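Local coordinates for protein trehalose monomycolate exporter MmpL3 (Mycobacterium tuberculosis, PDB 7NVH) that exports trehalose monomycolate, the carrier of mycolic acids, probably driven by the proton gradient as in other RND-family transporters, at residues D103-W108 against V130-K135; T141-Y146 against P168-L173. One frame throughout, in Å; residues are numbered along the deposited sequence.

Interaction 1: residues D103-W108 against V130-K135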
ATOM      1  N   ASP A 103      -1.522  20.961  27.777  1.00 52.14           N
ATOM      2  CA  ASP A 103      -2.384  19.893  27.300  1.00 52.14           C
ATOM      3  C   ASP A 103      -1.659  18.894  26.411  1.00 52.14           C
ATOM      4  O   ASP A 103      -2.249  17.871  26.050  1.00 52.14           O
ATOM      5  CB  ASP A 103      -3.574  20.481  26.537  1.00 52.14           C
ATOM      6  CG  ASP A 103      -4.594  21.123  27.456  1.00 52.14           C
ATOM      7  OD1 ASP A 103      -4.530  20.883  28.680  1.00 52.14           O
ATOM      8  OD2 ASP A 103      -5.460  21.869  26.954  1.00 52.14           O
ATOM      9  N   GLN A 104      -0.407  19.159  26.053  1.00 50.42           N
ATOM     10  CA  GLN A 104       0.354  18.265  25.195  1.00 50.42           C
ATOM     11  C   GLN A 104       1.671  17.804  25.795  1.00 50.42           C
ATOM     12  O   GLN A 104       2.094  16.682  25.515  1.00 50.42           O
ATOM     13  CB  GLN A 104       0.644  18.935  23.845  1.00 50.42           C
ATOM     14  CG  GLN A 104      -0.557  19.037  22.929  1.00 50.42           C
ATOM     15  CD  GLN A 104      -1.278  20.357  23.062  1.00 50.42           C
ATOM     16  OE1 GLN A 104      -0.766  21.298  23.663  1.00 50.42           O
ATOM     17  NE2 GLN A 104      -2.473  20.437  22.492  1.00 50.42           N
ATOM     18  N   VAL A 105       2.326  18.625  26.608  1.00 48.06           N
ATOM     19  CA  VAL A 105       3.656  18.325  27.127  1.00 48.06           C
ATOM     20  C   VAL A 105       3.516  17.776  28.537  1.00 48.06           C
ATOM     21  O   VAL A 105       3.064  18.480  29.446  1.00 48.06           O
ATOM     22  CB  VAL A 105       4.556  19.568  27.107  1.00 48.06           C
ATOM     23  CG1 VAL A 105       5.918  19.239  27.682  1.00 48.06           C
ATOM     24  CG2 VAL A 105       4.688  20.098  25.692  1.00 48.06           C
ATOM     25  N   LEU A 106       3.911  16.515  28.721  1.00 48.32           N
ATOM     26  CA  LEU A 106       3.865  15.908  30.046  1.00 48.32           C
ATOM     27  C   LEU A 106       4.987  16.429  30.934  1.00 48.32           C
ATOM     28  O   LEU A 106       4.784  16.663  32.130  1.00 48.32           O
ATOM     29  CB  LEU A 106       3.939  14.388  29.921  1.00 48.32           C
ATOM     30  CG  LEU A 106       3.643  13.572  31.177  1.00 48.32           C
ATOM     31  CD1 LEU A 106       2.184  13.712  31.568  1.00 48.32           C
ATOM     32  CD2 LEU A 106       4.002  12.115  30.955  1.00 48.32           C
ATOM     33  N   GLY A 107       6.172  16.616  30.369  1.00 48.61           N
ATOM     34  CA  GLY A 107       7.298  17.094  31.145  1.00 48.61           C
ATOM     35  C   GLY A 107       8.534  17.170  30.282  1.00 48.61           C
ATOM     36  O   GLY A 107       8.446  17.183  29.054  1.00 48.61           O
ATOM     37  N   TRP A 108       9.692  17.238  30.936  1.00 46.63           N
ATOM     38  CA  TRP A 108      10.964  17.131  30.233  1.00 46.63           C
ATOM     39  C   TRP A 108      12.051  16.788  31.238  1.00 46.63           C
ATOM     40  O   TRP A 108      12.104  17.377  32.321  1.00 46.63           O
ATOM     41  CB  TRP A 108      11.309  18.421  29.480  1.00 46.63           C
ATOM     42  CG  TRP A 108      11.662  19.580  30.350  1.00 46.63           C
ATOM     43  CD1 TRP A 108      10.798  20.427  30.971  1.00 46.63           C
ATOM     44  CD2 TRP A 108      12.976  20.034  30.679  1.00 46.63           C
ATOM     45  NE1 TRP A 108      11.491  21.376  31.675  1.00 46.63           N
ATOM     46  CE2 TRP A 108      12.832  21.157  31.512  1.00 46.63           C
ATOM     47  CE3 TRP A 108      14.263  19.599  30.353  1.00 46.63           C
ATOM     48  CZ2 TRP A 108      13.922  21.851  32.023  1.00 46.63           C
ATOM     49  CZ3 TRP A 108      15.345  20.288  30.863  1.00 46.63           C
ATOM     50  CH2 TRP A 108      15.168  21.402  31.687  1.00 46.63           C
ATOM     51  N   VAL A 130      17.296  16.650  25.722  1.00 45.54           N
ATOM     52  CA  VAL A 130      16.277  16.445  26.737  1.00 45.54           C
ATOM     53  C   VAL A 130      15.138  15.668  26.104  1.00 45.54           C
ATOM     54  O   VAL A 130      14.892  15.763  24.898  1.00 45.54           O
ATOM     55  CB  VAL A 130      15.766  17.773  27.334  1.00 45.54           C
ATOM     56  CG1 VAL A 130      16.904  18.531  27.982  1.00 45.54           C
ATOM     57  CG2 VAL A 130      15.112  18.615  26.261  1.00 45.54           C
ATOM     58  N   SER A 131      14.449  14.884  26.920  1.00 46.86           N
ATOM     59  CA  SER A 131      13.337  14.066  26.463  1.00 46.86           C
ATOM     60  C   SER A 131      12.037  14.734  26.879  1.00 46.86           C
ATOM     61  O   SER A 131      11.834  15.010  28.064  1.00 46.86           O
ATOM     62  CB  SER A 131      13.427  12.655  27.039  1.00 46.86           C
ATOM     63  OG  SER A 131      12.367  11.847  26.562  1.00 46.86           O
ATOM     64  N   ILE A 132      11.164  14.991  25.911  1.00 46.93           N
ATOM     65  CA  ILE A 132       9.874  15.613  26.194  1.00 46.93           C
ATOM     66  C   ILE A 132       8.778  14.562  26.063  1.00 46.93           C
ATOM     67  O   ILE A 132       8.423  14.174  24.941  1.00 46.93           O
ATOM     68  CB  ILE A 132       9.603  16.807  25.265  1.00 46.93           C
ATOM     69  CG1 ILE A 132      10.595  17.942  25.523  1.00 46.93           C
ATOM     70  CG2 ILE A 132       8.188  17.314  25.448  1.00 46.93           C
ATOM     71  CD1 ILE A 132      11.825  17.896  24.653  1.00 46.93           C
ATOM     72  N   PRO A 133       8.235  14.058  27.166  1.00 47.80           N
ATOM     73  CA  PRO A 133       7.059  13.191  27.073  1.00 47.80           C
ATOM     74  C   PRO A 133       5.843  13.968  26.602  1.00 47.80           C
ATOM     75  O   PRO A 133       5.701  15.164  26.864  1.00 47.80           O
ATOM     76  CB  PRO A 133       6.877  12.689  28.509  1.00 47.80           C
ATOM     77  CG  PRO A 133       8.216  12.869  29.140  1.00 47.80           C
ATOM     78  CD  PRO A 133       8.754  14.120  28.539  1.00 47.80           C
ATOM     79  N   LEU A 134       4.955  13.270  25.904  1.00 48.85           N
ATOM     80  CA  LEU A 134       3.749  13.868  25.353  1.00 48.85           C
ATOM     81  C   LEU A 134       2.521  13.193  25.943  1.00 48.85           C
ATOM     82  O   LEU A 134       2.469  11.965  26.055  1.00 48.85           O
ATOM     83  CB  LEU A 134       3.720  13.745  23.833  1.00 48.85           C
ATOM     84  CG  LEU A 134       4.687  14.633  23.059  1.00 48.85           C
ATOM     85  CD1 LEU A 134       4.705  14.218  21.610  1.00 48.85           C
ATOM     86  CD2 LEU A 134       4.295  16.088  23.189  1.00 48.85           C
ATOM     87  N   LYS A 135       1.534  14.000  26.315  1.00 49.83           N
ATOM     88  CA  LYS A 135       0.284  13.462  26.826  1.00 49.83           C
ATOM     89  C   LYS A 135      -0.491  12.766  25.715  1.00 49.83           C
ATOM     90  O   LYS A 135      -0.388  13.119  24.537  1.00 49.83           O
ATOM     91  CB  LYS A 135      -0.565  14.573  27.439  1.00 49.83           C
ATOM     92  CG  LYS A 135      -0.279  14.825  28.902  1.00 49.83           C
ATOM     93  CD  LYS A 135      -1.165  15.922  29.448  1.00 49.83           C
ATOM     94  CE  LYS A 135      -0.715  16.349  30.830  1.00 49.83           C
ATOM     95  NZ  LYS A 135      -0.115  17.710  30.820  1.00 49.83           N
TER

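Interaction 2: residues T141-Y146 against P168-L173. With AV0 (Lauryl Maltose Neopentyl Glycol), chain B.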
ATOM      1  N   THR A 141      -3.449   9.990  19.150  1.00 54.20           N
ATOM      2  CA  THR A 141      -3.591  11.152  20.020  1.00 54.20           C
ATOM      3  C   THR A 141      -2.237  11.778  20.318  1.00 54.20           C
ATOM      4  O   THR A 141      -2.097  13.005  20.310  1.00 54.20           O
ATOM      5  CB  THR A 141      -4.289  10.757  21.319  1.00 54.20           C
ATOM      6  OG1 THR A 141      -5.527  10.101  21.017  1.00 54.20           O
ATOM      7  CG2 THR A 141      -4.566  11.984  22.165  1.00 54.20           C
ATOM      8  N   ILE A 142      -1.224  10.948  20.576  1.00 52.89           N
ATOM      9  CA  ILE A 142       0.117  11.466  20.832  1.00 52.89           C
ATOM     10  C   ILE A 142       0.666  12.156  19.592  1.00 52.89           C
ATOM     11  O   ILE A 142       1.304  13.211  19.681  1.00 52.89           O
ATOM     12  CB  ILE A 142       1.046  10.335  21.308  1.00 52.89           C
ATOM     13  CG1 ILE A 142       0.530   9.734  22.611  1.00 52.89           C
ATOM     14  CG2 ILE A 142       2.452  10.855  21.506  1.00 52.89           C
ATOM     15  CD1 ILE A 142       1.257   8.484  23.027  1.00 52.89           C
ATOM     16  N   LEU A 143       0.437  11.569  18.416  1.00 52.44           N
ATOM     17  CA  LEU A 143       0.911  12.195  17.185  1.00 52.44           C
ATOM     18  C   LEU A 143       0.243  13.545  16.956  1.00 52.44           C
ATOM     19  O   LEU A 143       0.903  14.512  16.561  1.00 52.44           O
ATOM     20  CB  LEU A 143       0.673  11.272  15.993  1.00 52.44           C
ATOM     21  CG  LEU A 143       1.206  11.807  14.665  1.00 52.44           C
ATOM     22  CD1 LEU A 143       2.659  12.221  14.803  1.00 52.44           C
ATOM     23  CD2 LEU A 143       1.046  10.778  13.566  1.00 52.44           C
ATOM     24  N   ASN A 144      -1.067  13.633  17.193  1.00 51.27           N
ATOM     25  CA  ASN A 144      -1.760  14.908  17.040  1.00 51.27           C
ATOM     26  C   ASN A 144      -1.269  15.929  18.058  1.00 51.27           C
ATOM     27  O   ASN A 144      -1.120  17.116  17.741  1.00 51.27           O
ATOM     28  CB  ASN A 144      -3.268  14.705  17.168  1.00 51.27           C
ATOM     29  CG  ASN A 144      -3.854  13.960  15.988  1.00 51.27           C
ATOM     30  OD1 ASN A 144      -3.284  13.955  14.898  1.00 51.27           O
ATOM     31  ND2 ASN A 144      -5.000  13.327  16.200  1.00 51.27           N
ATOM     32  N   ASN A 145      -1.011  15.485  19.290  1.00 50.84           N
ATOM     33  CA  ASN A 145      -0.465  16.384  20.299  1.00 50.84           C
ATOM     34  C   ASN A 145       0.896  16.913  19.878  1.00 50.84           C
ATOM     35  O   ASN A 145       1.207  18.088  20.094  1.00 50.84           O
ATOM     36  CB  ASN A 145      -0.370  15.665  21.642  1.00 50.84           C
ATOM     37  CG  ASN A 145      -1.670  15.696  22.408  1.00 50.84           C
ATOM     38  OD1 ASN A 145      -2.652  16.282  21.959  1.00 50.84           O
ATOM     39  ND2 ASN A 145      -1.686  15.062  23.571  1.00 50.84           N
ATOM     40  N   TYR A 146       1.726  16.056  19.282  1.00 49.47           N
ATOM     41  CA  TYR A 146       3.019  16.518  18.792  1.00 49.47           C
ATOM     42  C   TYR A 146       2.858  17.494  17.638  1.00 49.47           C
ATOM     43  O   TYR A 146       3.626  18.453  17.523  1.00 49.47           O
ATOM     44  CB  TYR A 146       3.889  15.348  18.348  1.00 49.47           C
ATOM     45  CG  TYR A 146       5.093  15.817  17.570  1.00 49.47           C
ATOM     46  CD1 TYR A 146       6.112  16.515  18.196  1.00 49.47           C
ATOM     47  CD2 TYR A 146       5.194  15.594  16.210  1.00 49.47           C
ATOM     48  CE1 TYR A 146       7.206  16.958  17.494  1.00 49.47           C
ATOM     49  CE2 TYR A 146       6.287  16.035  15.499  1.00 49.47           C
ATOM     50  CZ  TYR A 146       7.288  16.717  16.147  1.00 49.47           C
ATOM     51  OH  TYR A 146       8.382  17.159  15.444  1.00 49.47           O
ATOM     52  N   PRO A 168       8.730  12.976  15.995  1.00 48.56           N
ATOM     53  CA  PRO A 168       9.209  13.650  14.776  1.00 48.56           C
ATOM     54  C   PRO A 168       9.329  12.716  13.586  1.00 48.56           C
ATOM     55  O   PRO A 168       8.971  13.094  12.463  1.00 48.56           O
ATOM     56  CB  PRO A 168      10.568  14.210  15.209  1.00 48.56           C
ATOM     57  CG  PRO A 168      10.413  14.440  16.651  1.00 48.56           C
ATOM     58  CD  PRO A 168       9.611  13.274  17.139  1.00 48.56           C
ATOM     59  N   VAL A 169       9.794  11.486  13.808  1.00 50.52           N
ATOM     60  CA  VAL A 169       9.916  10.534  12.711  1.00 50.52           C
ATOM     61  C   VAL A 169       8.540  10.111  12.213  1.00 50.52           C
ATOM     62  O   VAL A 169       8.320   9.971  11.006  1.00 50.52           O
ATOM     63  CB  VAL A 169      10.760   9.324  13.144  1.00 50.52           C
ATOM     64  CG1 VAL A 169      10.664   8.219  12.113  1.00 50.52           C
ATOM     65  CG2 VAL A 169      12.205   9.739  13.336  1.00 50.52           C
ATOM     66  N   ALA A 170       7.595   9.900  13.130  1.00 50.83           N
ATOM     67  CA  ALA A 170       6.237   9.558  12.721  1.00 50.83           C
ATOM     68  C   ALA A 170       5.599  10.689  11.926  1.00 50.83           C
ATOM     69  O   ALA A 170       4.909  10.444  10.931  1.00 50.83           O
ATOM     70  CB  ALA A 170       5.388   9.218  13.943  1.00 50.83           C
ATOM     71  N   GLU A 171       5.811  11.934  12.355  1.00 51.74           N
ATOM     72  CA  GLU A 171       5.279  13.075  11.620  1.00 51.74           C
ATOM     73  C   GLU A 171       5.898  13.170  10.234  1.00 51.74           C
ATOM     74  O   GLU A 171       5.205  13.476   9.257  1.00 51.74           O
ATOM     75  CB  GLU A 171       5.524  14.362  12.402  1.00 51.74           C
ATOM     76  CG  GLU A 171       4.913  15.593  11.765  1.00 51.74           C
ATOM     77  CD  GLU A 171       5.608  16.870  12.188  1.00 51.74           C
ATOM     78  OE1 GLU A 171       4.965  17.939  12.154  1.00 51.74           O
ATOM     79  OE2 GLU A 171       6.802  16.805  12.546  1.00 51.74           O
ATOM     80  N   ALA A 172       7.205  12.926  10.129  1.00 52.27           N
ATOM     81  CA  ALA A 172       7.848  12.940   8.820  1.00 52.27           C
ATOM     82  C   ALA A 172       7.300  11.834   7.926  1.00 52.27           C
ATOM     83  O   ALA A 172       7.066  12.050   6.732  1.00 52.27           O
ATOM     84  CB  ALA A 172       9.361  12.806   8.976  1.00 52.27           C
ATOM     85  N   LEU A 173       7.092  10.642   8.486  1.00 53.71           N
ATOM     86  CA  LEU A 173       6.570   9.521   7.716  1.00 53.71           C
ATOM     87  C   LEU A 173       5.142   9.744   7.239  1.00 53.71           C
ATOM     88  O   LEU A 173       4.840   9.445   6.081  1.00 53.71           O
ATOM     89  CB  LEU A 173       6.633   8.237   8.545  1.00 53.71           C
ATOM     90  CG  LEU A 173       8.010   7.599   8.716  1.00 53.71           C
ATOM     91  CD1 LEU A 173       7.973   6.545   9.807  1.00 53.71           C
ATOM     92  CD2 LEU A 173       8.491   6.999   7.412  1.00 53.71           C
TER
HETATM   93  C1  AV0 B 801       4.344   1.989  16.379  1.00 63.35           C
HETATM   94  O1  AV0 B 801       5.243   2.176  15.341  1.00 63.35           O
HETATM   95  C2  AV0 B 801       3.006   1.523  15.840  1.00 63.35           C
HETATM   96  O2  AV0 B 801       2.492   2.521  14.956  1.00 63.35           O
HETATM   97  C3  AV0 B 801       2.022   1.296  16.946  1.00 63.35           C
HETATM   98  O3  AV0 B 801       0.849   0.659  16.367  1.00 63.35           O
HETATM   99  C4  AV0 B 801       2.544   0.447  18.054  1.00 63.35           C
HETATM  100  O4  AV0 B 801       1.702   0.639  19.248  1.00 63.35           O
HETATM  101  C5  AV0 B 801       3.981   0.773  18.471  1.00 63.35           C
HETATM  102  O5  AV0 B 801       4.896   0.986  17.321  1.00 63.35           O
HETATM  103  C6  AV0 B 801       4.512  -0.355  19.293  1.00 63.35           C
HETATM  104  O6  AV0 B 801       5.744  -0.772  18.763  1.00 63.35           O
HETATM  105  CAA AV0 B 801       1.987   6.899   5.748  1.00 63.35           C
HETATM  106  CAB AV0 B 801      14.781   7.715  21.637  1.00 63.35           C
HETATM  107  OAI AV0 B 801      -0.322  -1.832  16.576  1.00 63.35           O
HETATM  108  OAJ AV0 B 801      17.971   0.071  17.880  1.00 63.35           O
HETATM  109  OAL AV0 B 801      12.507  -1.936  12.211  1.00 63.35           O
HETATM  110  OAN AV0 B 801      13.690   0.396  17.386  1.00 63.35           O
HETATM  111  OAP AV0 B 801      11.733   2.393  17.106  1.00 63.35           O
HETATM  112  OAQ AV0 B 801       0.489  -3.642  20.923  1.00 63.35           O
HETATM  113  OAR AV0 B 801      18.194  -2.434  15.615  1.00 63.35           O
HETATM  114  OAS AV0 B 801      -2.022  -1.059  20.434  1.00 63.35           O
HETATM  115  OAT AV0 B 801      17.365  -2.761  12.872  1.00 63.35           O
HETATM  116  OAU AV0 B 801       1.462  -0.979  21.527  1.00 63.35           O
HETATM  117  OAV AV0 B 801      14.831  -1.713  12.350  1.00 63.35           O
HETATM  118  CAW AV0 B 801       2.485   6.811   7.180  1.00 63.35           C
HETATM  119  CAX AV0 B 801      14.616   7.958  20.103  1.00 63.35           C
HETATM  120  CAY AV0 B 801       1.795   5.656   7.888  1.00 63.35           C
HETATM  121  CAZ AV0 B 801      13.758   6.820  19.484  1.00 63.35           C
HETATM  122  CBA AV0 B 801       2.528   5.353   9.196  1.00 63.35           C
HETATM  123  CBB AV0 B 801      13.663   7.038  17.957  1.00 63.35           C
HETATM  124  CBC AV0 B 801       4.027   5.156   8.904  1.00 63.35           C
HETATM  125  CBD AV0 B 801      12.946   5.825  17.283  1.00 63.35           C
HETATM  126  CBE AV0 B 801       4.716   4.492  10.140  1.00 63.35           C
HETATM  127  CBF AV0 B 801      12.445   6.255  15.889  1.00 63.35           C
HETATM  128  CBG AV0 B 801       4.462   5.374  11.436  1.00 63.35           C
HETATM  129  CBH AV0 B 801      11.624   5.080  15.234  1.00 63.35           C
HETATM  130  CBI AV0 B 801       4.518   4.449  12.708  1.00 63.35           C
HETATM  131  CBJ AV0 B 801      10.340   5.664  14.574  1.00 63.35           C
HETATM  132  CBK AV0 B 801       5.949   4.561  13.399  1.00 63.35           C
HETATM  133  CBL AV0 B 801       9.459   4.498  14.005  1.00 63.35           C
HETATM  134  CBM AV0 B 801      -0.904  -2.307  17.768  1.00 63.35           C
HETATM  135  CBN AV0 B 801      17.947   0.401  16.512  1.00 63.35           C
HETATM  136  CBP AV0 B 801      11.888  -1.874  13.475  1.00 63.35           C
HETATM  137  CBQ AV0 B 801       6.709   3.174  13.298  1.00 63.35           C
HETATM  138  CBR AV0 B 801       8.298   4.207  15.016  1.00 63.35           C
HETATM  139  CBS AV0 B 801       6.559   2.513  15.816  1.00 63.35           C
HETATM  140  CBT AV0 B 801       8.568   1.703  14.407  1.00 63.35           C
HETATM  141  OBV AV0 B 801       9.526   1.707  15.484  1.00 63.35           O
HETATM  142  OBX AV0 B 801      10.761   0.078  14.334  1.00 63.35           O
HETATM  143  OBY AV0 B 801       1.208  -1.598  18.724  1.00 63.35           O
HETATM  144  OBZ AV0 B 801      15.952   0.499  15.136  1.00 63.35           O
HETATM  145  OCB AV0 B 801      14.258  -1.098  15.041  1.00 63.35           O
HETATM  146  CCC AV0 B 801       0.171  -2.653  18.751  1.00 63.35           C
HETATM  147  CCD AV0 B 801      16.880  -0.417  15.808  1.00 63.35           C
HETATM  148  CCF AV0 B 801      12.091  -0.501  14.071  1.00 63.35           C
HETATM  149  CCH AV0 B 801      12.979   0.636  16.121  1.00 63.35           C
HETATM  150  CCJ AV0 B 801      10.816   1.315  15.134  1.00 63.35           C
HETATM  151  CCL AV0 B 801      11.633   1.129  16.419  1.00 63.35           C
HETATM  152  CCM AV0 B 801       7.531   2.911  14.621  1.00 63.35           C
HETATM  153  CCN AV0 B 801      -0.437  -2.857  20.142  1.00 63.35           C
HETATM  154  CCO AV0 B 801      17.560  -1.392  14.844  1.00 63.35           C
HETATM  155  CCQ AV0 B 801      12.929  -0.635  15.344  1.00 63.35           C
HETATM  156  CCR AV0 B 801       0.714  -0.350  19.326  1.00 63.35           C
HETATM  157  CCS AV0 B 801      14.990  -0.220  14.270  1.00 63.35           C
HETATM  158  CCT AV0 B 801      -0.738  -1.614  20.894  1.00 63.35           C
HETATM  159  CCU AV0 B 801      16.606  -2.025  13.891  1.00 63.35           C
HETATM  160  CCV AV0 B 801       0.310  -0.569  20.776  1.00 63.35           C
HETATM  161  CCW AV0 B 801      15.758  -1.033  13.231  1.00 63.35           C

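Interaction 1: residues D103-W108 against V130-K135
Leu106 N and Pro133 O are joined by a backbone hydrogen bond of 2.9 Å, and a second bond of equal length runs from Lys135 N to Gln104 O. The two flank Val105 and Leu134, whose backbones form a single antiparallel bridge; both donors stand well above the plane of the carbonyl they address. Beyond Leu106 the chains no longer pair in this way, and CA-H...O contacts take over: Ile132 CA faces Gly107 O, and Trp108 CA lies 3.2 Å from Ser131 O.

Side chains fill in on both sides of the bridge. CB of Leu106 rests 3.7 Å from CB of Pro133, the two side chains crossing at about a right angle, while Leu106 CD1 meets the aliphatic stem of Lys135 at CG (3.8 Å). Val105 sends CG1, anti to the backbone N (chi1 179°), to within 3.7 Å of Ile132 CG2. The pairing leads into the edge of a four-stranded antiparallel sheet, where strand 127-131 receives the short outer strand 109-110 that follows Trp108.

Val130 meets the indole of Trp108 at its edge rather than over a face, Val130 CG1 lying 3.7 Å from Trp108 CE3. Arg113 makes a cation-pi contact with the same indole, and Val91 and Leu94 of helix 84-94 also pack on it. The long arm of Lys135 bends at its last torsion (chi4 110°), where NZ is hydrogen-bonded to Pro102 O, just ahead of 103-108. Leu134 CD2 lies against Gln104 O, and the leucine side chain also reaches Ile142 of helix 139-147.

Interaction 2: residues T141-Y146 against P168-L173
Tyr146 and Glu171 make the hydrogen bond between segments 141-146 and 168-173: the phenol OH of Tyr146 gives a weak bond of 3.3 Å to Glu171 OE2. The carboxylate comes to the edge of the ring, with OE2 close to CE2 and the two planes 81° apart. With chi1 of Glu171 at -176° and the chain extended beyond CG, the carboxylate is carried out to the ring. Glu171 CB lies in the ring plane as well, 3.6 Å from Tyr146 CE2.

The remaining contacts are apolar or van der Waals. Pro168 crosses the tyrosine at about a right angle; Pro168 CG lies 3.9 Å from Tyr146 CZ, while the proline N sits over one ring face, offset toward the rim. One turn earlier on helix 139-147, Leu143 places CD1 4.1 Å from Ala170 CB. Gln167 also touches both Leu143 and Tyr146.

Helices 139-147 and 166-174 are thus packed almost perpendicularly, their local axes 10.0 Å apart and crossing at -89°. Val169 and Leu173 line the site of the bound lauryl maltose neopentyl glycol, with Val169 CG1 3.6 Å from detergent atom CBJ; helix 166-174 therefore forms part of the detergent pocket, with helix 139-147 packed against it by way of Pro168, Ala170 and Glu171.

From the N terminus, the chain passes helix 84-94 and enters 103-108, runs through strand 109-110 and returns along strand 127-131; interaction 1 closes this excursion of 21 intervening residues. Helix 139-147 is the next regular element, and interaction 2 closes a second excursion of the same length, through helix 150-153 and strand 162-164, when helix 166-174 arrives. The two closures are in series, neither nested nor crossed, with centres about 13 Å apart. They meet on helix 139-147: Asn145 ND2 probably donates a hydrogen bond to Lys135 O, and Leu134 CD1 packs on Tyr146 CB. The sheet edge is thereby joined through helix 139-147 to helix 166-174, which borders the detergent.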